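Redox-sensing transcriptional repressor rex (PDB 3WG9) probably modulates transcription in response to the cellular NADH/NAD(+) redox state, acting as a homodimeric DNA-binding repressor with winged-helix and Rossmann-fold domains. Local coordinates at residues F105-S108 with G109-K113; E139-I142 with A143-I147. All coordinates share one frame; numbering follows the deposited sequence.

How the interactions relate
From the N terminus, interaction 1 comes first: it closes the turn after helix 94-102 and starts strand 110-117. Interaction 2 follows in series, neither nested in the first nor crossing it, and closes the end of helix 138-144 ahead of strand 149-152. Each is a short local contact at a point where the chain of this Rossmann fold changes direction. Their centres lie about 17 Å apart, yet they touch: Lys113, where 109-113 ends, packs its O against CZ of Phe141 and its CB against CD1 of Ile147. Helix 138-144 is thereby tied to strand 110-117, with strand 85-90 touching both interactions.

Interaction 1 of 2, residues F105-S108 with G109-K113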
# COMPACT_ATOMS: atom_id res chain seq x y z
N PHE B 105 -15.68 2.96 3.61
CA PHE B 105 -15.54 1.58 3.16
C PHE B 105 -14.61 0.79 4.08
O PHE B 105 -14.31 -0.38 3.82
CB PHE B 105 -15.11 1.51 1.68
CG PHE B 105 -16.23 1.82 0.72
CD1 PHE B 105 -17.30 0.92 0.57
CD2 PHE B 105 -16.26 3.01 -0.00
CE1 PHE B 105 -18.37 1.21 -0.31
CE2 PHE B 105 -17.30 3.30 -0.89
CZ PHE B 105 -18.36 2.41 -1.04
N GLU B 106 -14.12 1.48 5.11
CA GLU B 106 -13.45 0.95 6.30
C GLU B 106 -13.97 1.63 7.59
O GLU B 106 -13.30 1.56 8.62
CB GLU B 106 -11.93 1.21 6.26
CG GLU B 106 -11.09 0.45 5.25
CD GLU B 106 -11.57 -0.97 5.04
OE1 GLU B 106 -12.12 -1.57 5.98
OE2 GLU B 106 -11.39 -1.48 3.91
N LYS B 107 -15.11 2.32 7.53
CA LYS B 107 -15.59 3.05 8.70
C LYS B 107 -16.19 2.04 9.63
O LYS B 107 -16.35 2.28 10.83
CB LYS B 107 -16.60 4.17 8.39
CG LYS B 107 -16.82 5.18 9.55
CD LYS B 107 -16.99 6.63 9.05
CE LYS B 107 -15.66 7.28 8.63
NZ LYS B 107 -15.77 8.02 7.33
N SER B 108 -16.52 0.87 9.10
CA SER B 108 -16.46 -0.23 10.01
C SER B 108 -15.04 -0.08 10.58
O SER B 108 -14.06 -0.50 9.97
CB SER B 108 -16.69 -1.56 9.32
OG SER B 108 -18.03 -1.60 8.88
N GLY B 109 -14.96 0.64 11.70
CA GLY B 109 -13.87 0.47 12.65
C GLY B 109 -13.12 1.76 12.78
O GLY B 109 -12.72 2.15 13.87
N PHE B 110 -13.02 2.48 11.68
CA PHE B 110 -12.20 3.65 11.69
C PHE B 110 -13.07 4.90 11.56
O PHE B 110 -13.49 5.32 10.47
CB PHE B 110 -11.11 3.54 10.63
CG PHE B 110 -10.21 2.34 10.85
CD1 PHE B 110 -9.03 2.46 11.57
CD2 PHE B 110 -10.57 1.09 10.38
CE1 PHE B 110 -8.19 1.38 11.77
CE2 PHE B 110 -9.73 -0.01 10.57
CZ PHE B 110 -8.56 0.13 11.26
N ASN B 111 -13.32 5.50 12.71
CA ASN B 111 -14.32 6.54 12.74
C ASN B 111 -13.74 7.92 12.51
O ASN B 111 -13.12 8.47 13.42
CB ASN B 111 -15.09 6.44 14.05
CG ASN B 111 -15.96 5.17 14.12
OD1 ASN B 111 -16.14 4.58 15.19
ND2 ASN B 111 -16.48 4.74 12.98
N LEU B 112 -13.92 8.46 11.32
CA LEU B 112 -13.32 9.75 10.99
C LEU B 112 -14.01 10.91 11.74
O LEU B 112 -15.18 11.14 11.49
CB LEU B 112 -13.42 10.02 9.48
CG LEU B 112 -12.77 11.34 9.01
CD1 LEU B 112 -11.24 11.31 9.18
CD2 LEU B 112 -13.07 11.57 7.52
N LYS B 113 -13.27 11.66 12.56
CA LYS B 113 -13.83 12.74 13.40
C LYS B 113 -13.63 14.14 12.88
O LYS B 113 -14.28 15.06 13.34
CB LYS B 113 -13.26 12.67 14.82
CG LYS B 113 -13.53 11.39 15.50
CD LYS B 113 -15.02 11.13 15.58
CE LYS B 113 -15.23 9.70 15.96
NZ LYS B 113 -16.59 9.41 16.50
O HOH W 1 -17.37 1.94 13.42
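Lys107 slants across the start of the strand, its carbons passing Phe110 O and Asn111 ND2 before CE reaches Leu112. CB touches the second half of the turn only loosely, near the carbonyl oxygen of Phe110. With CG anti to the backbone N (chi1 -165°), the chain heads along the new strand: CG lies 3.5 Å from Phe110 O and equally 3.5 Å from Asn111 ND2. CD stays near the same carbonyl, and bends at the next torsions fold CE back onto the backbone, 3.4 Å from Leu112 N. At the tip, NZ comes to 3.8 Å from CB of Leu112, a contact with carbon, while the side chain also touches Arg128 in a nearby loop.

This is a worked case of how a beta-alpha-beta crossover is completed in a Rossmann fold: helix 94-102 has ended, and the loop must deliver strand 110-117 into the parallel sheet beside strand 85-90. The turn is closed at the carbonyl of Glu106. Phe110 N donates to Glu106 O over 3.2 Å, lying in the carbonyl plane, with a bent N-H...O angle of 145°. Glu106 O also meets the edge of the Phe110 ring, in its plane, 3.3 Å from CD2. That ring meets Tyr85 at the start of strand 85-90 and also packs on Leu199 of the second subunit, whose Phe200 touches Glu106.

Across the turn, one water joins backbone to side chain. It donates to Lys107 O at 2.8 Å and accepts from Asn111 ND2 at 3.0 Å, which probably helps to fix the rotation of the Asn111 amide. The backbone of Asn111 meanwhile bonds to Tyr85 and Thr87 on strand 85-90.

Interaction 2 of 2, residues E139-I142 with A143-I147; sequences EDFI and ARNKI
Phe141 and Asn145 stack one helical turn apart, the amide lying over one face of the ring with the two planes 26° from parallel. Asn145 ND2 sits above the centre of the Phe141 ring, 3.2 Å from its plane. The amide cannot turn easily, because Asn145 ND2 also donates to Phe141 O at 3.0 Å, in the carbonyl plane and on a lone pair. Asn145 N gives Phe141 O a second bond of 2.9 Å, tilted from the plane; one carbonyl therefore accepts from both the backbone and the side chain of Asn145. Phe141 holds CG anti to its N (chi1 -175°), which swings the ring back against the Asn145 amide; obliquely to it, CE2 meets CD1 of Ile147 at 3.9 Å. With Phe141 cut back to an alanine, the Asn145 amide would probably lose its stacking surface, and a gap would be likely to open beside Ile147 and Phe116, whose ring meets Phe141 edge-to-face.

Ile142 and Ile147 meet nearly perpendicular, CG1 of the first facing CB of the second at 4.2 Å. Ile147 N donates to Ile142 O at 3.1 Å. On the outer side, Asp140 OD2 lies over a face of the Arg144 guanidinium, 4.0 Å from NE, a long salt bridge to which no N-H points; its carboxylate touches CG and CD as well.

The i to i+5 bond, Lys146 in a left-handed backbone conformation and the apolar Ile142-Ile147 pair give helix 138-144 a Schellman-like C-terminal end, turning the chain toward strand 149-152 of the Rossmann fold.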
# COMPACT_ATOMS: atom_id res chain seq x y z
N GLU B 139 -4.44 20.36 17.64
CA GLU B 139 -3.93 19.81 18.89
C GLU B 139 -5.01 19.76 19.96
O GLU B 139 -5.19 18.78 20.67
CB GLU B 139 -2.74 20.65 19.37
CG GLU B 139 -1.52 20.38 18.50
CD GLU B 139 -0.41 21.34 18.81
OE1 GLU B 139 0.08 21.31 19.96
OE2 GLU B 139 -0.02 22.10 17.92
N ASP B 140 -5.75 20.87 20.05
CA ASP B 140 -6.88 20.91 20.96
C ASP B 140 -7.92 19.82 20.59
O ASP B 140 -8.45 19.13 21.44
CB ASP B 140 -7.52 22.29 20.92
CG ASP B 140 -8.71 22.40 21.88
OD1 ASP B 140 -8.50 22.64 23.09
OD2 ASP B 140 -9.86 22.21 21.40
N PHE B 141 -8.15 19.65 19.30
CA PHE B 141 -9.19 18.74 18.84
C PHE B 141 -8.81 17.30 19.24
O PHE B 141 -9.66 16.50 19.66
CB PHE B 141 -9.34 18.85 17.32
CG PHE B 141 -10.47 18.04 16.78
CD1 PHE B 141 -11.72 18.62 16.60
CD2 PHE B 141 -10.26 16.70 16.42
CE1 PHE B 141 -12.78 17.87 16.09
CE2 PHE B 141 -11.30 15.93 15.92
CZ PHE B 141 -12.56 16.51 15.75
N ILE B 142 -7.54 16.97 19.07
CA ILE B 142 -7.05 15.59 19.36
C ILE B 142 -7.34 15.21 20.80
O ILE B 142 -7.80 14.10 21.08
CB ILE B 142 -5.54 15.46 19.05
CG1 ILE B 142 -5.32 15.36 17.51
CG2 ILE B 142 -4.94 14.29 19.84
CD1 ILE B 142 -3.84 15.65 17.12
N ALA B 143 -7.02 16.12 21.71
CA ALA B 143 -7.14 15.90 23.14
C ALA B 143 -8.61 15.91 23.53
O ALA B 143 -8.97 15.14 24.39
CB ALA B 143 -6.42 16.98 23.93
N ARG B 144 -9.43 16.75 22.90
CA ARG B 144 -10.87 16.83 23.24
C ARG B 144 -11.68 15.65 22.71
O ARG B 144 -12.70 15.30 23.30
CB ARG B 144 -11.54 18.12 22.71
CG ARG B 144 -11.06 19.37 23.39
CD ARG B 144 -12.19 20.28 23.89
NE ARG B 144 -13.19 20.65 22.90
CZ ARG B 144 -13.98 21.73 22.99
NH1 ARG B 144 -13.85 22.57 24.01
NH2 ARG B 144 -14.88 21.99 22.05
N ASN B 145 -11.24 15.08 21.60
CA ASN B 145 -12.02 14.04 20.93
C ASN B 145 -11.43 12.63 20.96
O ASN B 145 -11.83 11.78 20.17
CB ASN B 145 -12.26 14.49 19.49
CG ASN B 145 -13.17 15.72 19.43
OD1 ASN B 145 -14.37 15.56 19.51
ND2 ASN B 145 -12.61 16.92 19.35
N LYS B 146 -10.44 12.41 21.82
CA LYS B 146 -9.75 11.14 22.03
C LYS B 146 -9.31 10.53 20.69
O LYS B 146 -9.66 9.40 20.38
CB LYS B 146 -10.61 10.13 22.81
CG LYS B 146 -11.43 10.79 23.95
CD LYS B 146 -12.28 9.73 24.69
CE LYS B 146 -13.41 10.39 25.48
NZ LYS B 146 -14.48 9.39 25.76
N ILE B 147 -8.60 11.31 19.88
CA ILE B 147 -8.15 10.79 18.56
C ILE B 147 -6.98 9.82 18.72
O ILE B 147 -5.96 10.15 19.33
CB ILE B 147 -7.74 11.94 17.65
CG1 ILE B 147 -8.89 12.95 17.54
CG2 ILE B 147 -7.31 11.40 16.23
CD1 ILE B 147 -10.18 12.35 16.99